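PDB 3VA7: KLLA0E08119p, which is the urea carboxylase part of a longer enzyme and probably catalyses the ATP- and biotin-dependent carboxylation of urea to urea-1-carboxylate. Local coordinates for residues Gly603-Phe608 and Ser637-Pro642. Sequence-based numbering, arbitrary orientation.
Sequences GSRSTF and SSLPAP
Arg605 reaches Leu639 and Ser638 in a small loop-to-loop contact, made by one long side chain, inside the carboxyltransferase part of the enzyme (subdomain A and B); one loop precedes and the other follows strand 626-628 in the sequence. The backbones stay apart, the CA atoms of Arg605 and Leu639 lying 10.2 Å from each other, and only 125 Å² is buried. The arginine bridges this distance because its chain runs extended from CG to NE (chi2 176°, chi3 166°). Leu639 CD2 sits over the centre of one guanidinium face, 3.4 Å from Arg605 CZ, and comes almost equally near NE and NH1, which is van der Waals packing of a methyl on the face of the guanidinium. Ser638 OG instead lies at the guanidinium edge, in its plane, and takes a weak hydrogen bond from Arg605 NH2 (3.3 Å, N-H...O angle 135°). The stronger polar partner of the arginine is the carbonyl of Val598, bonded by NE. With an alanine here, Leu639 CD2 would probably lose the flat group it rests on, and the Val598 carbonyl this donor. Each loop is shaped by a serine: Ser604 OG accepts from Ser606 N at 2.8 Å, and Ser637 OG from Leu639 N at 3.0 Å. Asp491 and Asp597 bond these two hydroxyls, respectively. The arrangement is thus two ST turns, joined by an arginine whose guanidinium face packs on a leucine methyl.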
loop_
_atom_site.group_PDB
_atom_site.type_symbol
_atom_site.label_atom_id
_atom_site.label_comp_id
_atom_site.label_asym_id
_atom_site.label_seq_id
_atom_site.Cartn_x
_atom_site.Cartn_y
_atom_site.Cartn_z
ATOM N N GLY A 603 3.673 11.289 5.516
ATOM C CA GLY A 603 4.343 12.545 5.263
ATOM C C GLY A 603 4.763 12.784 3.820
ATOM O O GLY A 603 5.222 13.878 3.472
ATOM N N SER A 604 4.612 11.775 2.973
ATOM C CA SER A 604 5.216 11.795 1.639
ATOM C C SER A 604 4.339 11.101 0.628
ATOM O O SER A 604 3.643 10.113 0.930
ATOM C CB SER A 604 6.558 11.081 1.642
ATOM O OG SER A 604 6.950 10.846 0.311
ATOM N N ARG A 605 4.400 11.616 -0.585
ATOM C CA ARG A 605 3.718 11.027 -1.701
ATOM C C ARG A 605 4.568 10.010 -2.439
ATOM O O ARG A 605 4.174 9.564 -3.523
ATOM C CB ARG A 605 3.270 12.128 -2.651
ATOM C CG ARG A 605 2.199 12.959 -2.025
ATOM C CD ARG A 605 1.834 14.084 -2.917
ATOM N NE ARG A 605 0.586 14.698 -2.484
ATOM C CZ ARG A 605 0.461 15.741 -1.681
ATOM N NH1 ARG A 605 1.520 16.318 -1.155
ATOM N NH2 ARG A 605 -0.779 16.182 -1.395
ATOM N N SER A 606 5.712 9.629 -1.872
ATOM C CA SER A 606 6.584 8.686 -2.555
ATOM C C SER A 606 6.032 7.289 -2.499
ATOM O O SER A 606 5.467 6.872 -1.462
ATOM C CB SER A 606 7.986 8.675 -1.973
ATOM O OG SER A 606 8.694 9.811 -2.382
ATOM N N THR A 607 6.245 6.565 -3.605
ATOM C CA THR A 607 5.874 5.172 -3.715
ATOM C C THR A 607 6.917 4.227 -3.115
ATOM O O THR A 607 8.080 4.231 -3.529
ATOM C CB THR A 607 5.729 4.777 -5.172
ATOM O OG1 THR A 607 4.915 5.734 -5.881
ATOM C CG2 THR A 607 5.133 3.401 -5.284
ATOM N N PHE A 608 6.500 3.408 -2.142
ATOM C CA PHE A 608 7.320 2.278 -1.689
ATOM C C PHE A 608 6.640 0.990 -2.120
ATOM O O PHE A 608 5.757 0.497 -1.414
ATOM C CB PHE A 608 7.467 2.289 -0.179
ATOM C CG PHE A 608 8.338 1.173 0.353
ATOM C CD1 PHE A 608 9.489 0.772 -0.323
ATOM C CD2 PHE A 608 8.028 0.547 1.535
ATOM C CE1 PHE A 608 10.278 -0.289 0.193
ATOM C CE2 PHE A 608 8.824 -0.490 2.048
ATOM C CZ PHE A 608 9.933 -0.924 1.377
ATOM N N SER A 637 -6.999 21.234 -4.313
ATOM C CA SER A 637 -5.841 20.378 -4.055
ATOM C C SER A 637 -4.972 20.944 -2.921
ATOM O O SER A 637 -4.924 22.156 -2.709
ATOM C CB SER A 637 -5.022 20.245 -5.355
ATOM O OG SER A 637 -3.674 19.862 -5.142
ATOM N N SER A 638 -4.275 20.068 -2.209
ATOM C CA SER A 638 -3.348 20.493 -1.168
ATOM C C SER A 638 -1.860 20.468 -1.627
ATOM O O SER A 638 -0.928 20.736 -0.824
ATOM C CB SER A 638 -3.552 19.634 0.084
ATOM O OG SER A 638 -2.882 18.382 -0.028
ATOM N N LEU A 639 -1.639 20.145 -2.905
ATOM C CA LEU A 639 -0.306 20.248 -3.506
ATOM C C LEU A 639 0.278 21.668 -3.482
ATOM O O LEU A 639 -0.453 22.648 -3.705
ATOM C CB LEU A 639 -0.347 19.770 -4.939
ATOM C CG LEU A 639 -0.371 18.284 -5.093
ATOM C CD1 LEU A 639 -0.387 18.010 -6.528
ATOM C CD2 LEU A 639 0.865 17.711 -4.454
ATOM N N PRO A 640 1.603 21.789 -3.216
ATOM C CA PRO A 640 2.205 23.120 -3.191
ATOM C C PRO A 640 2.339 23.713 -4.613
ATOM O O PRO A 640 2.960 23.121 -5.488
ATOM C CB PRO A 640 3.550 22.871 -2.542
ATOM C CG PRO A 640 3.883 21.518 -2.929
ATOM C CD PRO A 640 2.616 20.744 -3.043
ATOM N N ALA A 641 1.668 24.846 -4.816
ATOM C CA ALA A 641 1.759 25.695 -6.006
ATOM C C ALA A 641 3.210 25.996 -6.415
ATOM O O ALA A 641 4.079 26.154 -5.524
ATOM C CB ALA A 641 1.030 27.007 -5.716
ATOM N N PRO A 642 3.473 26.132 -7.739
ATOM C CA PRO A 642 4.842 26.370 -8.185
ATOM C C PRO A 642 5.432 27.704 -7.685
ATOM O O PRO A 642 4.721 28.663 -7.367
ATOM C CB PRO A 642 4.728 26.344 -9.723
ATOM C CG PRO A 642 3.365 25.776 -10.036
ATOM C CD PRO A 642 2.532 26.232 -8.877
#